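Local coordinates for protein aminotransferase, class III (Deinococcus radiodurans, PDB 3I4J) that probably acts as a pyridoxal-phosphate-dependent transaminase of class III, moving amino groups between substrates, at residues A48-R53 with L307-I312; A56-L61 with H299-A304; L61-G66 with F294-H299; W93-G98 with P269-L274; E232-M237 with L259-A264. The protein carries 1 engineered substitution. One frame throughout, in Å; residues are numbered along the deposited sequence.

Contact 1 of 5, residues A48-R53 with L307-I312; sequences AEVGER and LSVLDI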
# COMPACT_ATOMS: atom_id res chain seq x y z
N ALA C 48 -12.26 11.57 16.58
CA ALA C 48 -13.27 12.13 15.70
C ALA C 48 -12.69 13.29 14.90
O ALA C 48 -13.13 13.55 13.78
CB ALA C 48 -14.48 12.60 16.51
N GLU C 49 -11.71 13.98 15.48
CA GLU C 49 -11.07 15.11 14.82
C GLU C 49 -10.46 14.69 13.48
O GLU C 49 -10.61 15.38 12.47
CB GLU C 49 -9.97 15.70 15.70
CG GLU C 49 -9.32 16.94 15.12
CD GLU C 49 -8.21 17.49 16.00
OE1 GLU C 49 -8.16 17.12 17.19
OE2 GLU C 49 -7.39 18.29 15.50
N VAL C 50 -9.78 13.55 13.49
CA VAL C 50 -9.15 13.05 12.27
C VAL C 50 -10.24 12.61 11.29
O VAL C 50 -10.17 12.91 10.10
CB VAL C 50 -8.24 11.84 12.57
CG1 VAL C 50 -7.59 11.35 11.28
CG2 VAL C 50 -7.17 12.25 13.58
N GLY C 51 -11.24 11.91 11.81
CA GLY C 51 -12.33 11.45 10.97
C GLY C 51 -13.01 12.60 10.25
O GLY C 51 -13.32 12.51 9.06
N GLU C 52 -13.24 13.70 10.97
CA GLU C 52 -13.90 14.86 10.37
C GLU C 52 -13.05 15.45 9.25
O GLU C 52 -13.57 15.88 8.22
CB GLU C 52 -14.15 15.95 11.43
CG GLU C 52 -14.91 15.46 12.65
CD GLU C 52 -16.21 14.78 12.31
OE1 GLU C 52 -17.11 15.45 11.75
OE2 GLU C 52 -16.35 13.58 12.61
N ARG C 53 -11.73 15.48 9.46
CA ARG C 53 -10.81 16.01 8.47
C ARG C 53 -10.80 15.14 7.21
O ARG C 53 -10.68 15.66 6.09
CB ARG C 53 -9.40 16.10 9.06
CG ARG C 53 -9.28 17.11 10.20
CD ARG C 53 -9.32 18.55 9.67
NE ARG C 53 -8.06 18.93 9.04
CZ ARG C 53 -6.94 19.21 9.70
NH1 ARG C 53 -6.93 19.17 11.03
NH2 ARG C 53 -5.83 19.54 9.05
N LEU C 307 -2.13 15.00 7.94
CA LEU C 307 -2.09 16.39 8.39
C LEU C 307 -2.85 16.58 9.71
O LEU C 307 -2.38 17.29 10.61
CB LEU C 307 -2.69 17.31 7.31
CG LEU C 307 -2.70 18.82 7.60
CD1 LEU C 307 -1.28 19.32 7.81
CD2 LEU C 307 -3.36 19.54 6.44
N SER C 308 -4.01 15.95 9.84
CA SER C 308 -4.81 16.07 11.05
C SER C 308 -4.07 15.41 12.22
O SER C 308 -4.06 15.93 13.34
CB SER C 308 -6.18 15.41 10.86
OG SER C 308 -6.96 15.49 12.04
N VAL C 309 -3.44 14.27 11.95
CA VAL C 309 -2.68 13.57 12.98
C VAL C 309 -1.51 14.44 13.43
O VAL C 309 -1.21 14.53 14.61
CB VAL C 309 -2.16 12.21 12.45
CG1 VAL C 309 -1.12 11.63 13.41
CG2 VAL C 309 -3.32 11.23 12.30
N LEU C 310 -0.86 15.10 12.47
CA LEU C 310 0.26 15.97 12.80
C LEU C 310 -0.20 17.13 13.69
O LEU C 310 0.50 17.50 14.65
CB LEU C 310 0.91 16.51 11.53
CG LEU C 310 2.13 17.42 11.71
CD1 LEU C 310 3.22 16.70 12.51
CD2 LEU C 310 2.65 17.85 10.35
N ASP C 311 -1.36 17.71 13.39
CA ASP C 311 -1.89 18.81 14.20
C ASP C 311 -2.00 18.38 15.66
O ASP C 311 -1.65 19.13 16.57
CB ASP C 311 -3.29 19.23 13.74
CG ASP C 311 -3.29 19.95 12.40
OD1 ASP C 311 -2.32 20.66 12.08
OD2 ASP C 311 -4.29 19.81 11.66
N ILE C 312 -2.49 17.16 15.86
CA ILE C 312 -2.66 16.59 17.19
C ILE C 312 -1.33 16.31 17.88
O ILE C 312 -1.15 16.63 19.06
CB ILE C 312 -3.50 15.30 17.10
CG1 ILE C 312 -4.91 15.65 16.62
CG2 ILE C 312 -3.54 14.59 18.45
CD1 ILE C 312 -5.77 14.44 16.29

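Contact 2 of 5, residues A56-L61 with H299-A304; sequences AQAARL and HPVSVA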
# COMPACT_ATOMS: atom_id res chain seq x y z
N ALA C 56 -14.07 15.81 5.33
CA ALA C 56 -14.02 17.07 4.61
C ALA C 56 -13.21 16.95 3.32
O ALA C 56 -13.58 17.50 2.29
CB ALA C 56 -13.42 18.16 5.51
N GLN C 57 -12.10 16.22 3.37
CA GLN C 57 -11.28 16.05 2.17
C GLN C 57 -11.99 15.18 1.13
O GLN C 57 -11.86 15.42 -0.07
CB GLN C 57 -9.92 15.42 2.53
CG GLN C 57 -8.93 15.40 1.35
CD GLN C 57 -8.58 16.80 0.88
OE1 GLN C 57 -8.25 17.67 1.68
NE2 GLN C 57 -8.65 17.02 -0.43
N ALA C 58 -12.73 14.18 1.59
CA ALA C 58 -13.45 13.30 0.67
C ALA C 58 -14.53 14.08 -0.08
O ALA C 58 -14.78 13.85 -1.27
CB ALA C 58 -14.08 12.15 1.44
N ALA C 59 -15.17 15.02 0.61
CA ALA C 59 -16.22 15.83 0.02
C ALA C 59 -15.68 16.93 -0.90
O ALA C 59 -16.36 17.37 -1.82
CB ALA C 59 -17.08 16.46 1.13
N ARG C 60 -14.44 17.34 -0.66
CA ARG C 60 -13.80 18.40 -1.44
C ARG C 60 -13.00 17.90 -2.65
O ARG C 60 -13.24 18.32 -3.77
CB ARG C 60 -12.90 19.23 -0.52
CG ARG C 60 -12.09 20.32 -1.21
CD ARG C 60 -12.98 21.41 -1.79
NE ARG C 60 -12.19 22.56 -2.24
CZ ARG C 60 -12.69 23.62 -2.87
NH1 ARG C 60 -13.99 23.68 -3.12
NH2 ARG C 60 -11.90 24.61 -3.25
N LEU C 61 -12.04 17.01 -2.40
CA LEU C 61 -11.18 16.46 -3.46
C LEU C 61 -10.60 15.16 -2.93
O LEU C 61 -9.54 15.15 -2.30
CB LEU C 61 -10.04 17.43 -3.76
CG LEU C 61 -9.00 16.92 -4.77
CD1 LEU C 61 -9.49 17.18 -6.18
CD2 LEU C 61 -7.66 17.61 -4.53
N HIS C 299 -2.39 10.25 -2.17
CA HIS C 299 -3.85 10.21 -1.99
C HIS C 299 -4.34 11.33 -1.06
O HIS C 299 -3.99 11.36 0.11
CB HIS C 299 -4.24 8.84 -1.43
CG HIS C 299 -5.70 8.68 -1.15
ND1 HIS C 299 -6.68 8.96 -2.08
CD2 HIS C 299 -6.34 8.24 -0.04
CE1 HIS C 299 -7.86 8.70 -1.56
NE2 HIS C 299 -7.69 8.26 -0.32
N PRO C 300 -5.15 12.27 -1.59
CA PRO C 300 -5.66 13.38 -0.77
C PRO C 300 -6.30 13.05 0.57
O PRO C 300 -5.99 13.69 1.58
CB PRO C 300 -6.62 14.10 -1.72
CG PRO C 300 -5.91 13.95 -3.03
CD PRO C 300 -5.51 12.48 -3.00
N VAL C 301 -7.21 12.08 0.61
CA VAL C 301 -7.86 11.78 1.88
C VAL C 301 -6.86 11.23 2.89
O VAL C 301 -6.92 11.57 4.07
CB VAL C 301 -9.01 10.76 1.71
CG1 VAL C 301 -9.75 10.61 3.02
CG2 VAL C 301 -9.96 11.24 0.62
N SER C 302 -5.94 10.39 2.42
CA SER C 302 -4.94 9.81 3.31
C SER C 302 -3.97 10.89 3.79
O SER C 302 -3.54 10.88 4.94
CB SER C 302 -4.19 8.69 2.60
OG SER C 302 -5.07 7.61 2.34
N VAL C 303 -3.64 11.82 2.90
CA VAL C 303 -2.74 12.91 3.26
C VAL C 303 -3.43 13.81 4.29
O VAL C 303 -2.81 14.26 5.25
CB VAL C 303 -2.35 13.72 2.00
CG1 VAL C 303 -1.57 14.98 2.39
CG2 VAL C 303 -1.49 12.85 1.09
N ALA C 304 -4.73 14.06 4.10
CA ALA C 304 -5.49 14.87 5.04
C ALA C 304 -5.45 14.22 6.42
O ALA C 304 -5.41 14.90 7.44
CB ALA C 304 -6.93 15.02 4.56

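Contact 3 of 5, residues L61-G66 with F294-H299; sequences LPFVHG and FTYAGH. With SO4 (sulfate ion), chain E.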
# COMPACT_ATOMS: atom_id res chain seq x y z
N LEU C 61 -12.04 17.01 -2.40
CA LEU C 61 -11.18 16.46 -3.46
C LEU C 61 -10.60 15.16 -2.93
O LEU C 61 -9.54 15.15 -2.30
CB LEU C 61 -10.04 17.43 -3.76
CG LEU C 61 -9.00 16.92 -4.77
CD1 LEU C 61 -9.49 17.18 -6.18
CD2 LEU C 61 -7.66 17.61 -4.53
N PRO C 62 -11.27 14.03 -3.17
CA PRO C 62 -10.79 12.73 -2.69
C PRO C 62 -9.62 12.08 -3.40
O PRO C 62 -8.81 11.40 -2.76
CB PRO C 62 -12.03 11.86 -2.78
CG PRO C 62 -12.70 12.40 -4.02
CD PRO C 62 -12.60 13.89 -3.80
N PHE C 63 -9.53 12.27 -4.71
CA PHE C 63 -8.51 11.59 -5.48
C PHE C 63 -7.97 12.25 -6.74
O PHE C 63 -8.72 12.78 -7.56
CB PHE C 63 -9.02 10.21 -5.88
CG PHE C 63 -8.01 9.38 -6.63
CD1 PHE C 63 -7.11 8.59 -5.94
CD2 PHE C 63 -7.92 9.45 -8.02
CE1 PHE C 63 -6.12 7.87 -6.62
CE2 PHE C 63 -6.93 8.74 -8.71
CZ PHE C 63 -6.04 7.95 -8.00
N VAL C 64 -6.66 12.17 -6.89
CA VAL C 64 -5.98 12.63 -8.09
C VAL C 64 -4.79 11.70 -8.17
O VAL C 64 -4.29 11.23 -7.13
CB VAL C 64 -5.47 14.11 -7.99
CG1 VAL C 64 -6.65 15.05 -7.86
CG2 VAL C 64 -4.49 14.27 -6.84
N HIS C 65 -4.38 11.37 -9.38
CA HIS C 65 -3.24 10.50 -9.56
C HIS C 65 -2.03 11.43 -9.62
O HIS C 65 -2.05 12.43 -10.33
CB HIS C 65 -3.38 9.68 -10.84
CG HIS C 65 -2.35 8.61 -10.99
ND1 HIS C 65 -1.06 8.87 -11.41
CD2 HIS C 65 -2.40 7.28 -10.72
CE1 HIS C 65 -0.36 7.75 -11.39
NE2 HIS C 65 -1.15 6.77 -10.97
N GLY C 66 -0.99 11.10 -8.86
CA GLY C 66 0.20 11.91 -8.80
C GLY C 66 0.92 12.19 -10.11
O GLY C 66 1.70 13.14 -10.20
N PHE C 294 2.42 3.41 -8.29
CA PHE C 294 1.81 3.91 -7.06
C PHE C 294 0.51 4.68 -7.26
O PHE C 294 0.46 5.90 -7.16
CB PHE C 294 2.83 4.78 -6.31
CG PHE C 294 4.06 4.04 -5.89
CD1 PHE C 294 3.96 2.92 -5.07
CD2 PHE C 294 5.32 4.45 -6.32
CE1 PHE C 294 5.10 2.22 -4.68
CE2 PHE C 294 6.46 3.75 -5.94
CZ PHE C 294 6.35 2.63 -5.12
N THR C 295 -0.56 3.94 -7.51
CA THR C 295 -1.86 4.54 -7.73
C THR C 295 -2.32 5.49 -6.63
O THR C 295 -2.82 6.59 -6.92
CB THR C 295 -2.92 3.45 -7.91
OG1 THR C 295 -2.59 2.67 -9.06
CG2 THR C 295 -4.31 4.08 -8.10
N TYR C 296 -2.15 5.07 -5.38
CA TYR C 296 -2.58 5.88 -4.25
C TYR C 296 -1.50 6.74 -3.61
O TYR C 296 -1.70 7.28 -2.53
CB TYR C 296 -3.25 4.98 -3.19
CG TYR C 296 -4.70 4.69 -3.51
CD1 TYR C 296 -5.69 5.63 -3.21
CD2 TYR C 296 -5.08 3.51 -4.14
CE1 TYR C 296 -7.04 5.39 -3.52
CE2 TYR C 296 -6.43 3.26 -4.46
CZ TYR C 296 -7.40 4.20 -4.14
OH TYR C 296 -8.73 3.96 -4.43
N ALA C 297 -0.36 6.89 -4.28
CA ALA C 297 0.72 7.73 -3.75
C ALA C 297 0.21 9.18 -3.75
O ALA C 297 -0.23 9.68 -4.78
CB ALA C 297 1.95 7.62 -4.62
N GLY C 298 0.28 9.83 -2.59
CA GLY C 298 -0.19 11.21 -2.48
C GLY C 298 -1.69 11.37 -2.31
O GLY C 298 -2.21 12.49 -2.30
N HIS C 299 -2.39 10.25 -2.17
CA HIS C 299 -3.85 10.21 -1.99
C HIS C 299 -4.34 11.33 -1.06
O HIS C 299 -3.99 11.36 0.11
CB HIS C 299 -4.24 8.84 -1.43
CG HIS C 299 -5.70 8.68 -1.15
ND1 HIS C 299 -6.68 8.96 -2.08
CD2 HIS C 299 -6.34 8.24 -0.04
CE1 HIS C 299 -7.86 8.70 -1.56
NE2 HIS C 299 -7.69 8.26 -0.32
S SO4 E . -0.67 0.30 -6.95
O1 SO4 E . 0.33 0.68 -5.93
O2 SO4 E . -0.57 -1.15 -7.19
O3 SO4 E . -2.02 0.60 -6.44
O4 SO4 E . -0.41 1.06 -8.18
O HOH W 1 -1.92 11.83 -5.67
O HOH W 2 -3.61 8.94 -5.16
O HOH W 3 -1.06 3.86 -11.08
O HOH W 4 -0.70 8.80 -7.30

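Contact 4 of 5, residues W93-G98 with P269-L274; sequences WAVSGG and PLAGLL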
# COMPACT_ATOMS: atom_id res chain seq x y z
N TRP C 93 8.09 12.49 -0.45
CA TRP C 93 7.61 11.55 -1.45
C TRP C 93 6.60 10.68 -0.71
O TRP C 93 6.98 9.83 0.11
CB TRP C 93 8.78 10.70 -1.97
CG TRP C 93 8.37 9.54 -2.83
CD1 TRP C 93 8.51 8.21 -2.54
CD2 TRP C 93 7.76 9.60 -4.12
NE1 TRP C 93 8.04 7.44 -3.58
CE2 TRP C 93 7.57 8.27 -4.56
CE3 TRP C 93 7.36 10.66 -4.96
CZ2 TRP C 93 6.99 7.97 -5.80
CZ3 TRP C 93 6.79 10.36 -6.20
CH2 TRP C 93 6.61 9.02 -6.60
N ALA C 94 5.32 10.90 -0.98
CA ALA C 94 4.26 10.18 -0.30
C ALA C 94 3.88 8.87 -0.98
O ALA C 94 3.78 8.80 -2.20
CB ALA C 94 3.01 11.07 -0.19
N VAL C 95 3.69 7.84 -0.17
CA VAL C 95 3.27 6.53 -0.66
C VAL C 95 2.25 5.95 0.34
O VAL C 95 1.86 6.63 1.30
CB VAL C 95 4.46 5.55 -0.86
CG1 VAL C 95 5.32 6.03 -2.01
CG2 VAL C 95 5.27 5.43 0.42
N SER C 96 1.82 4.71 0.12
CA SER C 96 0.81 4.11 0.98
C SER C 96 1.32 3.22 2.11
O SER C 96 0.63 3.03 3.11
CB SER C 96 -0.18 3.31 0.14
OG SER C 96 -0.80 4.12 -0.84
N GLY C 97 2.53 2.67 1.96
CA GLY C 97 3.05 1.79 3.00
C GLY C 97 4.55 1.89 3.23
O GLY C 97 5.29 2.42 2.39
N GLY C 98 4.99 1.36 4.36
CA GLY C 98 6.40 1.39 4.70
C GLY C 98 7.32 0.70 3.71
O GLY C 98 8.40 1.20 3.42
N PRO C 269 -3.78 4.62 5.21
CA PRO C 269 -2.53 3.98 4.78
C PRO C 269 -1.65 5.07 4.17
O PRO C 269 -1.82 5.44 3.00
CB PRO C 269 -3.00 2.97 3.73
CG PRO C 269 -4.46 2.76 4.06
CD PRO C 269 -4.92 4.14 4.41
N LEU C 270 -0.72 5.57 4.97
CA LEU C 270 0.19 6.63 4.54
C LEU C 270 1.61 6.36 5.04
O LEU C 270 1.82 5.92 6.17
CB LEU C 270 -0.30 7.97 5.09
CG LEU C 270 0.49 9.22 4.71
CD1 LEU C 270 0.30 9.51 3.24
CD2 LEU C 270 0.03 10.40 5.54
N ALA C 271 2.57 6.63 4.16
CA ALA C 271 3.99 6.45 4.44
C ALA C 271 4.72 7.35 3.46
O ALA C 271 4.10 8.04 2.65
CB ALA C 271 4.40 4.99 4.23
N GLY C 272 6.05 7.34 3.50
CA GLY C 272 6.78 8.17 2.57
C GLY C 272 8.20 8.40 3.01
O GLY C 272 8.67 7.79 3.96
N LEU C 273 8.89 9.29 2.31
CA LEU C 273 10.26 9.61 2.66
C LEU C 273 10.49 11.10 2.47
O LEU C 273 9.76 11.77 1.75
CB LEU C 273 11.24 8.80 1.80
CG LEU C 273 11.23 8.92 0.27
CD1 LEU C 273 11.88 10.23 -0.16
CD2 LEU C 273 11.99 7.74 -0.33
N LEU C 274 11.50 11.60 3.17
CA LEU C 274 11.88 13.01 3.07
C LEU C 274 13.31 12.97 2.57
O LEU C 274 14.17 12.33 3.18
CB LEU C 274 11.82 13.69 4.44
CG LEU C 274 10.43 14.05 4.98
CD1 LEU C 274 10.52 14.44 6.45
CD2 LEU C 274 9.83 15.19 4.14
O HOH W 5 -1.75 6.97 0.50
O HOH W 6 1.49 3.07 5.88

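Contact 5 of 5, residues E232-M237 with L259-A264; sequences EVMSGM and LGKGLA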
# COMPACT_ATOMS: atom_id res chain seq x y z
N GLU C 232 12.95 5.26 9.71
CA GLU C 232 12.17 5.68 10.87
C GLU C 232 10.72 5.21 10.77
O GLU C 232 9.84 5.78 11.42
CB GLU C 232 12.20 7.21 10.99
CG GLU C 232 13.60 7.79 11.18
CD GLU C 232 13.87 8.25 12.61
OE1 GLU C 232 13.04 7.98 13.51
OE2 GLU C 232 14.92 8.89 12.83
N VAL C 233 10.48 4.18 9.97
CA VAL C 233 9.11 3.69 9.82
C VAL C 233 8.46 3.38 11.16
O VAL C 233 7.27 3.62 11.36
CB VAL C 233 9.05 2.44 8.90
CG1 VAL C 233 7.64 1.88 8.86
CG2 VAL C 233 9.50 2.82 7.49
N MET C 234 9.24 2.86 12.10
CA MET C 234 8.70 2.55 13.42
C MET C 234 9.11 3.53 14.51
O MET C 234 8.33 3.81 15.42
CB MET C 234 9.12 1.14 13.83
CG MET C 234 8.52 0.70 15.15
SD MET C 234 8.99 -0.99 15.59
CE MET C 234 8.45 -1.86 14.06
N SER C 235 10.33 4.05 14.40
CA SER C 235 10.88 4.96 15.41
C SER C 235 10.55 6.43 15.25
O SER C 235 10.83 7.23 16.15
CB SER C 235 12.40 4.82 15.45
OG SER C 235 12.96 5.26 14.22
N GLY C 236 9.97 6.80 14.11
CA GLY C 236 9.67 8.20 13.87
C GLY C 236 8.37 8.77 14.41
O GLY C 236 7.60 8.08 15.09
N MET C 237 8.16 10.05 14.11
CA MET C 237 6.98 10.80 14.51
C MET C 237 6.67 10.86 16.00
O MET C 237 5.51 10.72 16.41
CB MET C 237 5.76 10.30 13.72
CG MET C 237 5.92 10.40 12.19
SD MET C 237 6.51 12.01 11.54
CE MET C 237 8.22 11.65 11.31
N LEU C 259 9.55 7.22 6.42
CA LEU C 259 8.45 7.27 7.38
C LEU C 259 7.32 6.31 7.02
O LEU C 259 7.16 5.93 5.87
CB LEU C 259 7.90 8.70 7.45
CG LEU C 259 8.96 9.78 7.66
CD1 LEU C 259 8.35 11.17 7.48
CD2 LEU C 259 9.55 9.61 9.05
N GLY C 260 6.54 5.92 8.03
CA GLY C 260 5.43 5.01 7.81
C GLY C 260 4.65 4.76 9.08
O GLY C 260 4.85 5.45 10.08
N LYS C 261 3.77 3.76 9.05
CA LYS C 261 2.96 3.40 10.21
C LYS C 261 2.36 4.56 11.00
O LYS C 261 1.19 4.91 10.84
CB LYS C 261 3.76 2.51 11.18
CG LYS C 261 4.04 1.12 10.65
CD LYS C 261 4.59 0.21 11.74
CE LYS C 261 4.78 -1.20 11.23
NZ LYS C 261 5.12 -2.16 12.32
N GLY C 262 3.17 5.15 11.87
CA GLY C 262 2.70 6.25 12.69
C GLY C 262 2.44 7.57 11.99
O GLY C 262 1.92 8.50 12.61
N LEU C 263 2.78 7.66 10.71
CA LEU C 263 2.58 8.90 9.96
C LEU C 263 1.12 9.34 10.02
O LEU C 263 0.83 10.50 10.34
CB LEU C 263 3.04 8.72 8.51
CG LEU C 263 3.43 9.98 7.74
CD1 LEU C 263 4.45 10.78 8.55
CD2 LEU C 263 4.02 9.61 6.38
N ALA C 264 0.20 8.44 9.71
CA ALA C 264 -1.23 8.74 9.79
C ALA C 264 -1.84 8.02 11.00
O ALA C 264 -3.05 7.96 11.17
CB ALA C 264 -1.95 8.34 8.50
O HOH W 7 7.38 7.15 10.78
O HOH W 8 2.90 9.78 15.65

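Contact 1 of 5, residues A48-R53 with L307-I312
Arg53 reaches across from helix 48-60 to Asp311 on helix 300-315. Its CB starts over Ser308, 3.8 Å from Ser308 CB. The next atom, CG, comes within 3.4 Å of Ser308 OG. The chain then bends, first at chi2 (-73°) and again at chi3, which lays one face of the guanidinium over Ser308. At the tip both end nitrogens grip one oxygen. NH1 of Arg53 donates to Asp311 OD2 at 2.8 Å, and NH2 of Arg53 reaches the same OD2 at 3.0 Å. That oxygen lies in the guanidinium plane, and the two charged groups are nearly coplanar, 27° apart. NH2 also lies 3.5 Å from CG of Leu307. Asp311 OD1 is held by Arg80, so two arginines share this carboxylate, which probably restricts its rotation. Ser308 OG is buried without a polar partner, between Val50 CA and Arg53 CG. Beside it, Val50 CG2 packs 3.8 Å from Ile312 CD1. The Glu49 carboxylate meets Ile312 from the opposite direction while pairing with Arg315. The two helix segments run roughly antiparallel, at 148°, with axes 9.2 Å apart. Helix 72-84 packs on the same helix 300-315 through Leu307 and Leu310, and the second subunit meets helix 48-60 at Ala48 and Glu52.

Contact 2 of 5, residues A56-L61 with H299-A304
An antiparallel helix pair closes here, where Gln57 in the last turn of helix 48-60 and Leu61 just after it meet Pro300 in the first turn of helix 300-315. Gln57 does most of the touching. Its CB lies 3.6 Å from CB of Ala304. With CG swung opposite the backbone N (chi1 -172°), CG of Gln57 sits 3.4 Å from Pro300 O. The chain bends at chi2 and turns the amide back to its own helix. There NE2 of Gln57 donates to Leu61 O at 2.8 Å, and the bond is almost straight, 171°. Leu61 O lies in the plane of the amide. The bond ties the side chain to the residue that leaves the helix. The helix segments cross at 153°, with axes 8.9 Å apart; Ala58 and Ala304 lie in the interface. His299 takes the N-cap position of the second helix. Pro300 presses CB against Leu61 O at 3.2 Å, while its CG faces Leu61 CD2. Val301 CG2 packs 4.1 Å from Ala58 CA. Val73 of helix 72-84 touches both Gln57 and Pro300, and Met54 of the second subunit packs on Ala58.

Contact 3 of 5, residues L61-G66 with F294-H299
Waters, and no direct hydrogen bond, join Val64, His65 and Gly66 to Thr295 and Ala297. Two waters sit between Val64 O and the other loop, one at Ala297 O and one at Thr295 O. A third accepts from Gly66 N at 2.8 Å and can donate to Thr295 O and Ala297 O. The fourth, in the plane of the His65 ring, links His65 NE2 to Thr295 OG1; His65 ND1 is used by Ser67 N. Residues 294-299 form two overlapping turns, type I from Phe294 to Ala297 and type II from Tyr296 to His299, with Gly298 at positive phi. Thr295 OG1 lies beside its own backbone N (chi1 -61°), and both bind SO4 O4, N at 3.0 Å and OG1 at 2.8 Å. The sulfate is probably from the crystallisation liquor. Ser99 N of the second subunit binds the same ion, consistent with the cofactor phosphate pocket of fold type I aminotransferases at the dimer interface. Phe63 makes the main dry contact. Its ring edge is directed at the face of Tyr296 in an offset T-shaped pair, centroids 5.6 Å apart and planes at 70°. Along the same edge Phe63 CE1 meets Thr295 O at 3.6 Å.

Contact 4 of 5, residues W93-G98 with P269-L274
Backbone hydrogen bonds tie Trp93 to Leu273 and Val95 to Ala271, two hydrogen-bonded pairs between antiparallel strands. Trp93 N gives to Leu273 O at 2.9 Å, and Leu273 N gives back to Trp93 O at 3.0 Å. Val95 and Ala271 exchange two more. Ala94 and Gly272 form the non-hydrogen-bonded pair between them. A side chain at Gly272 would run into Trp93 O, which approaches Gly272 CA to 3.0 Å. Apolar contacts lie on the face of Trp93, Val95, Ala271 and Leu273. The isobutyl group of Leu273 stands between its own backbone N and carbonyl (chi1 59°), which brings CD1 to 3.6 Å from Trp93 CB and CG to the indole edge. With an alanine in place of Leu273, a gap is likely to open beside Trp93 CB and the indole edge, and the packing on helix 98-115 would probably be lost. Ala271 CB fits against Gly97, 3.3 Å from Gly97 C. Waters take over past the strands. One bridges Ser96 OG and Pro269 O, and another joins Ser96 O to Leu270 O, weakly at the second. Strand 91-95 is the outermost of the mixed sheet within this chain, and strand 271-275 separates it from strand 256-259. Helix 98-115 covers Val95 and Leu273 and binds Trp93 NE1 through Ser104.

Contact 5 of 5, residues E232-M237 with L259-A264
Glu232 begins the contact, its CB 4.1 Å from Leu259 CD2. Its carboxylate turns away to Ser235 OG and to the backbone N of Ala245 and Leu246. A water donates to Glu232 O and accepts from Gly260 N. Val233 follows and packs CG1 4.0 Å from Gly260 CA, where any CB would clash. The same methyl touches Lys261 CG, where the two side chains cross at about a right angle. Both segments are loops at the C-terminal ends of neighbouring parallel strands, 227-231 and 256-259, where fold type I enzymes place their cofactor site. Lys261 stands on the second loop, a place consistent with that of the cofactor-binding lysine in this fold. Met234 runs beside it, with CE 3.8 Å from Lys261 NZ; that nitrogen is hydrogen-bonded to Ala38 O. Gly236 N turns back to Glu232 O. Met237 comes last, its chain bent at chi2 (-49°) and chi3, which drives CE into Leu259. The contact is tight, 3.3 Å from Met237 CE to Leu259 CD2. SD of Met237 lies 3.8 Å from Leu263 CD1. Replacing Met237 by alanine is likely to leave Leu259 and Leu263 without this partner and to open a gap beside Leu81.

Overall arrangement
All five contacts lie in one chain and are nested: contact 1 encloses contact 2, then 3, 4 and 5. Contacts 1 and 2 share helices 48-60 and 300-315, with centres about 12 Å apart. Contact 3 follows where helix 48-60 ends and helix 300-315 begins; it shares Leu61 and His299 with contact 2, and their centres are about 9 Å apart. It also touches contact 4 through Ala297 and Ala94. Contacts 4 and 5 meet on the mixed sheet, centres about 9 Å apart, where strands 271-275 and 256-259 adjoin. All five come within reach of the second subunit, contact 5 through Lys261, so the helix pair, the loops and the edge of the sheet border the dimer interface.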